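Local coordinates for uncharacterized protein (Bombyx mori, PDB 5AZ0), which is an aldo-keto reductase of the silkworm that probably reduces carbonyl substrates with a nicotinamide cofactor, at residues 255-269 against 286-300. Residues are numbered along the deposited sequence; the frame is centred on the assembly and turned at random.
Sequences YGKTVTQVNLGYLYQ and ENASIFDFQLDDEDV
Gln269 docks on Leu295, its side-chain amide making two hydrogen bonds to the Leu295 backbone: OE1 accepts Leu295 N on a lone pair in the carbonyl plane (2.8 Å), and NE2 donates almost straight to Leu295 O (3.0 Å), so the amide is held flat. Tyr255 OH accepts from Asp296 N (2.9 Å) and donates to Asp299 OD2, modelled doubtfully short at 2.3 Å; Lys254 bridges both aspartates. Near the start of helix 259-269, Gln261 NE2 reaches Glu286 O above the carbonyl plane, across from Ser289 N on the other face. Gln261 OE1 accepts Thr258 N, and Gln261 N weakly returns a bond to Thr258 OG1, a capping box. Thr258 OG1 donates to the anti lone pair of Glu286 OE2. Lys257 CG rides over one face of Phe293; beyond it the chain bends (chi2 -63°), and NZ meets Ser289 O and the syn lone pair of Asp292 OD1 (salt bridge, 2.7 Å). A methionine in its place would probably leave the Asp292 carboxylate without its positive mate and Ser289 O without this donor. In this (beta/alpha)8 barrel the pairing straps the chain beyond strand 273-274 along helix 259-269, which precedes that strand. Phe291's edge meets Tyr268's face, T-shaped (86°). Leu295 splits its methyls, CD1 to Tyr266 CB and CD2 to Tyr255 CE2 (3.7 Å).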
loop_
_atom_site.group_PDB
_atom_site.type_symbol
_atom_site.label_atom_id
_atom_site.label_comp_id
_atom_site.label_asym_id
_atom_site.label_seq_id
_atom_site.Cartn_x
_atom_site.Cartn_y
_atom_site.Cartn_z
ATOM N N TYR A 255 -20.057 17.051 8.555
ATOM C CA TYR A 255 -20.581 15.703 8.190
ATOM C C TYR A 255 -20.512 14.728 9.359
ATOM O O TYR A 255 -20.956 13.586 9.243
ATOM C CB TYR A 255 -19.832 15.122 7.001
ATOM C CG TYR A 255 -19.793 15.985 5.770
ATOM C CD1 TYR A 255 -20.792 15.947 4.829
ATOM C CD2 TYR A 255 -18.736 16.834 5.563
ATOM C CE1 TYR A 255 -20.728 16.736 3.671
ATOM C CE2 TYR A 255 -18.653 17.636 4.442
ATOM C CZ TYR A 255 -19.638 17.577 3.484
ATOM O OH TYR A 255 -19.467 18.374 2.357
ATOM N N GLY A 256 -19.954 15.172 10.474
ATOM C CA GLY A 256 -20.055 14.426 11.719
ATOM C C GLY A 256 -18.953 13.411 11.818
ATOM O O GLY A 256 -19.193 12.281 12.178
ATOM N N LYS A 257 -17.731 13.844 11.514
ATOM C CA LYS A 257 -16.606 12.954 11.342
ATOM C C LYS A 257 -15.401 13.586 11.912
ATOM O O LYS A 257 -15.295 14.799 11.957
ATOM C CB LYS A 257 -16.351 12.705 9.829
ATOM C CG LYS A 257 -17.430 11.936 9.082
ATOM C CD LYS A 257 -17.630 10.494 9.614
ATOM C CE LYS A 257 -18.894 9.905 8.983
ATOM N NZ LYS A 257 -19.076 8.435 9.046
ATOM N N THR A 258 -14.425 12.770 12.238
ATOM C CA THR A 258 -13.131 13.280 12.606
ATOM C C THR A 258 -12.258 13.721 11.379
ATOM O O THR A 258 -12.612 13.544 10.204
ATOM C CB THR A 258 -12.370 12.231 13.421
ATOM O OG1 THR A 258 -11.882 11.181 12.560
ATOM C CG2 THR A 258 -13.280 11.622 14.552
ATOM N N VAL A 259 -11.104 14.273 11.703
ATOM C CA VAL A 259 -10.216 14.843 10.730
ATOM C C VAL A 259 -9.602 13.712 9.891
ATOM O O VAL A 259 -9.512 13.834 8.679
ATOM C CB VAL A 259 -9.171 15.749 11.394
ATOM C CG1 VAL A 259 -7.985 16.021 10.491
ATOM C CG2 VAL A 259 -9.813 17.075 11.785
ATOM N N THR A 260 -9.223 12.621 10.538
ATOM C CA THR A 260 -8.668 11.491 9.830
ATOM C C THR A 260 -9.725 10.861 8.941
ATOM O O THR A 260 -9.427 10.445 7.846
ATOM C CB THR A 260 -8.063 10.465 10.777
ATOM O OG1 THR A 260 -9.041 10.069 11.716
ATOM C CG2 THR A 260 -6.893 11.036 11.450
ATOM N N GLN A 261 -10.964 10.850 9.375
ATOM C CA GLN A 261 -12.009 10.306 8.562
ATOM C C GLN A 261 -12.350 11.114 7.323
ATOM O O GLN A 261 -12.848 10.535 6.326
ATOM C CB GLN A 261 -13.302 10.127 9.360
ATOM C CG GLN A 261 -13.218 9.091 10.475
ATOM C CD GLN A 261 -14.456 9.075 11.386
ATOM O OE1 GLN A 261 -14.991 10.114 11.724
ATOM N NE2 GLN A 261 -14.944 7.884 11.727
ATOM N N VAL A 262 -12.201 12.442 7.438
ATOM C CA VAL A 262 -12.375 13.314 6.324
ATOM C C VAL A 262 -11.323 12.972 5.274
ATOM O O VAL A 262 -11.681 12.744 4.158
ATOM C CB VAL A 262 -12.294 14.829 6.713
ATOM C CG1 VAL A 262 -12.247 15.734 5.479
ATOM C CG2 VAL A 262 -13.524 15.230 7.529
ATOM N N ASN A 263 -10.081 12.983 5.691
ATOM C CA ASN A 263 -8.942 12.531 4.885
ATOM C C ASN A 263 -9.203 11.188 4.169
ATOM O O ASN A 263 -9.122 11.134 2.943
ATOM C CB ASN A 263 -7.713 12.476 5.747
ATOM C CG ASN A 263 -6.421 12.341 4.973
ATOM O OD1 ASN A 263 -6.361 11.841 3.818
ATOM N ND2 ASN A 263 -5.360 12.730 5.609
ATOM N N LEU A 264 -9.608 10.136 4.896
ATOM C CA LEU A 264 -9.858 8.843 4.228
ATOM C C LEU A 264 -11.040 8.862 3.312
ATOM O O LEU A 264 -11.050 8.220 2.236
ATOM C CB LEU A 264 -9.985 7.656 5.209
ATOM C CG LEU A 264 -8.735 7.389 6.014
ATOM C CD1 LEU A 264 -8.887 6.092 6.869
ATOM C CD2 LEU A 264 -7.480 7.338 5.170
ATOM N N GLY A 265 -12.088 9.544 3.732
ATOM C CA GLY A 265 -13.252 9.618 2.893
ATOM C C GLY A 265 -13.039 10.380 1.584
ATOM O O GLY A 265 -13.634 10.056 0.562
ATOM N N TYR A 266 -12.178 11.376 1.634
ATOM C CA TYR A 266 -11.786 12.157 0.463
ATOM C C TYR A 266 -11.086 11.215 -0.580
ATOM O O TYR A 266 -11.520 11.100 -1.769
ATOM C CB TYR A 266 -10.882 13.282 0.936
ATOM C CG TYR A 266 -10.333 14.079 -0.215
ATOM C CD1 TYR A 266 -11.193 14.814 -1.068
ATOM C CD2 TYR A 266 -8.972 14.069 -0.502
ATOM C CE1 TYR A 266 -10.698 15.527 -2.149
ATOM C CE2 TYR A 266 -8.445 14.823 -1.574
ATOM C CZ TYR A 266 -9.315 15.565 -2.389
ATOM O OH TYR A 266 -8.795 16.294 -3.445
ATOM N N LEU A 267 -10.111 10.440 -0.085
ATOM C CA LEU A 267 -9.395 9.439 -0.937
ATOM C C LEU A 267 -10.370 8.465 -1.495
ATOM O O LEU A 267 -10.342 8.142 -2.723
ATOM C CB LEU A 267 -8.242 8.712 -0.204
ATOM C CG LEU A 267 -7.118 9.659 0.215
ATOM C CD1 LEU A 267 -6.104 9.014 1.127
ATOM C CD2 LEU A 267 -6.372 10.245 -0.990
ATOM N N TYR A 268 -11.302 8.025 -0.647
ATOM C CA TYR A 268 -12.284 7.059 -1.106
ATOM C C TYR A 268 -13.083 7.649 -2.218
ATOM O O TYR A 268 -13.415 6.979 -3.197
ATOM C CB TYR A 268 -13.211 6.654 0.042
ATOM C CG TYR A 268 -14.410 5.923 -0.407
ATOM C CD1 TYR A 268 -14.304 4.687 -0.952
ATOM C CD2 TYR A 268 -15.674 6.489 -0.308
ATOM C CE1 TYR A 268 -15.411 3.988 -1.403
ATOM C CE2 TYR A 268 -16.815 5.789 -0.750
ATOM C CZ TYR A 268 -16.679 4.524 -1.310
ATOM O OH TYR A 268 -17.808 3.811 -1.806
ATOM N N GLN A 269 -13.454 8.913 -2.024
ATOM C CA GLN A 269 -14.242 9.634 -2.990
ATOM C C GLN A 269 -13.465 9.956 -4.299
ATOM O O GLN A 269 -14.089 10.090 -5.305
ATOM C CB GLN A 269 -14.763 10.949 -2.386
ATOM C CG GLN A 269 -15.950 11.516 -3.183
ATOM C CD GLN A 269 -16.727 12.614 -2.434
ATOM O OE1 GLN A 269 -17.149 12.432 -1.287
ATOM N NE2 GLN A 269 -16.899 13.750 -3.090
ATOM N N GLU A 286 -12.448 3.613 13.745
ATOM C CA GLU A 286 -12.659 5.011 13.247
ATOM C C GLU A 286 -12.342 5.051 11.727
ATOM O O GLU A 286 -13.213 5.434 10.943
ATOM C CB GLU A 286 -11.755 5.954 14.053
ATOM C CG GLU A 286 -11.934 7.472 13.886
ATOM C CD GLU A 286 -10.704 8.298 14.318
ATOM O OE1 GLU A 286 -9.804 7.779 14.994
ATOM O OE2 GLU A 286 -10.611 9.496 13.982
ATOM N N ASN A 287 -11.165 4.509 11.319
ATOM C CA ASN A 287 -10.788 4.431 9.877
ATOM C C ASN A 287 -11.801 3.777 8.995
ATOM O O ASN A 287 -11.900 4.160 7.831
ATOM C CB ASN A 287 -9.424 3.799 9.678
ATOM C CG ASN A 287 -8.351 4.590 10.336
ATOM O OD1 ASN A 287 -8.576 5.738 10.641
ATOM N ND2 ASN A 287 -7.213 3.991 10.620
ATOM N N ALA A 288 -12.607 2.845 9.507
ATOM C CA ALA A 288 -13.585 2.180 8.620
ATOM C C ALA A 288 -14.965 2.772 8.568
ATOM O O ALA A 288 -15.828 2.282 7.784
ATOM C CB ALA A 288 -13.681 0.700 8.894
ATOM N N SER A 289 -15.174 3.828 9.351
ATOM C CA SER A 289 -16.512 4.467 9.452
ATOM C C SER A 289 -16.479 5.746 8.591
ATOM O O SER A 289 -16.592 6.867 9.111
ATOM C CB SER A 289 -16.857 4.723 10.933
ATOM O OG SER A 289 -16.422 3.614 11.772
ATOM N N ILE A 290 -16.289 5.533 7.270
ATOM C CA ILE A 290 -15.981 6.600 6.319
ATOM C C ILE A 290 -16.711 6.491 5.005
ATOM O O ILE A 290 -16.366 7.182 4.040
ATOM C CB ILE A 290 -14.489 6.648 5.976
ATOM C CG1 ILE A 290 -14.038 5.340 5.317
ATOM C CG2 ILE A 290 -13.629 6.920 7.206
ATOM C CD1 ILE A 290 -12.674 5.373 4.700
ATOM N N PHE A 291 -17.685 5.603 4.922
ATOM C CA PHE A 291 -18.293 5.295 3.631
ATOM C C PHE A 291 -19.732 5.844 3.468
ATOM O O PHE A 291 -20.275 5.834 2.371
ATOM C CB PHE A 291 -18.206 3.777 3.393
ATOM C CG PHE A 291 -16.801 3.261 3.439
ATOM C CD1 PHE A 291 -15.893 3.577 2.413
ATOM C CD2 PHE A 291 -16.354 2.499 4.510
ATOM C CE1 PHE A 291 -14.591 3.107 2.471
ATOM C CE2 PHE A 291 -15.050 2.023 4.554
ATOM C CZ PHE A 291 -14.168 2.340 3.544
ATOM N N ASP A 292 -20.264 6.435 4.536
ATOM C CA ASP A 292 -21.636 6.914 4.619
ATOM C C ASP A 292 -21.749 8.448 4.447
ATOM O O ASP A 292 -22.669 9.048 4.981
ATOM C CB ASP A 292 -22.203 6.511 5.995
ATOM C CG ASP A 292 -21.401 7.069 7.122
ATOM O OD1 ASP A 292 -20.385 7.742 6.845
ATOM O OD2 ASP A 292 -21.744 6.827 8.300
ATOM N N PHE A 293 -20.829 9.100 3.738
ATOM C CA PHE A 293 -20.924 10.552 3.571
ATOM C C PHE A 293 -20.310 10.983 2.256
ATOM O O PHE A 293 -19.386 10.360 1.788
ATOM C CB PHE A 293 -20.377 11.308 4.814
ATOM C CG PHE A 293 -18.865 11.391 4.927
ATOM C CD1 PHE A 293 -18.120 10.323 5.436
ATOM C CD2 PHE A 293 -18.185 12.593 4.656
ATOM C CE1 PHE A 293 -16.743 10.434 5.610
ATOM C CE2 PHE A 293 -16.792 12.706 4.805
ATOM C CZ PHE A 293 -16.063 11.616 5.260
ATOM N N GLN A 294 -20.883 12.011 1.644
ATOM C CA GLN A 294 -20.477 12.515 0.343
ATOM C C GLN A 294 -19.965 13.927 0.628
ATOM O O GLN A 294 -20.685 14.723 1.227
ATOM C CB GLN A 294 -21.685 12.498 -0.595
ATOM C CG GLN A 294 -21.410 12.811 -2.069
ATOM C CD GLN A 294 -20.791 11.644 -2.847
ATOM O OE1 GLN A 294 -21.036 10.467 -2.540
ATOM N NE2 GLN A 294 -19.984 11.968 -3.862
ATOM N N LEU A 295 -18.699 14.205 0.300
ATOM C CA LEU A 295 -18.128 15.540 0.437
ATOM C C LEU A 295 -18.655 16.344 -0.724
ATOM O O LEU A 295 -18.638 15.862 -1.882
ATOM C CB LEU A 295 -16.594 15.533 0.461
ATOM C CG LEU A 295 -15.967 14.957 1.727
ATOM C CD1 LEU A 295 -14.633 14.265 1.418
ATOM C CD2 LEU A 295 -15.717 15.955 2.848
ATOM N N ASP A 296 -19.155 17.559 -0.447
ATOM C CA ASP A 296 -19.730 18.376 -1.548
ATOM C C ASP A 296 -18.628 19.169 -2.245
ATOM O O ASP A 296 -17.472 19.170 -1.801
ATOM C CB ASP A 296 -20.935 19.237 -1.097
ATOM C CG ASP A 296 -20.559 20.314 -0.112
ATOM O OD1 ASP A 296 -19.442 20.889 -0.199
ATOM O OD2 ASP A 296 -21.399 20.541 0.762
ATOM N N ASP A 297 -19.001 19.782 -3.358
ATOM C CA ASP A 297 -18.072 20.435 -4.247
ATOM C C ASP A 297 -17.235 21.415 -3.484
ATOM O O ASP A 297 -16.057 21.513 -3.725
ATOM C CB ASP A 297 -18.794 21.164 -5.379
ATOM C CG ASP A 297 -19.530 20.223 -6.333
ATOM O OD1 ASP A 297 -19.081 19.077 -6.529
ATOM O OD2 ASP A 297 -20.569 20.643 -6.906
ATOM N N GLU A 298 -17.838 22.142 -2.557
ATOM C CA GLU A 298 -17.101 23.161 -1.757
ATOM C C GLU A 298 -16.002 22.552 -0.899
ATOM O O GLU A 298 -14.855 23.064 -0.843
ATOM C CB GLU A 298 -18.088 23.940 -0.863
ATOM C CG GLU A 298 -17.485 25.125 -0.108
ATOM C CD GLU A 298 -18.394 25.672 1.012
ATOM O OE1 GLU A 298 -19.639 25.619 0.869
ATOM O OE2 GLU A 298 -17.851 26.154 2.033
ATOM N N ASP A 299 -16.329 21.459 -0.210
ATOM C CA ASP A 299 -15.350 20.828 0.694
ATOM C C ASP A 299 -14.222 20.041 -0.061
ATOM O O ASP A 299 -13.088 20.049 0.360
ATOM C CB ASP A 299 -16.063 19.981 1.729
ATOM C CG ASP A 299 -17.071 20.798 2.569
ATOM O OD1 ASP A 299 -16.733 21.925 3.033
ATOM O OD2 ASP A 299 -18.207 20.299 2.726
ATOM N N VAL A 300 -14.565 19.490 -1.205
ATOM C CA VAL A 300 -13.615 18.874 -2.128
ATOM C C VAL A 300 -12.681 19.969 -2.581
ATOM O O VAL A 300 -11.490 19.809 -2.526
ATOM C CB VAL A 300 -14.319 18.192 -3.342
ATOM C CG1 VAL A 300 -13.347 17.839 -4.459
ATOM C CG2 VAL A 300 -15.029 16.919 -2.911
HETATM O O HOH W 1 -9.231 12.358 13.667
HETATM O O HOH W 2 -16.703 10.273 0.268
#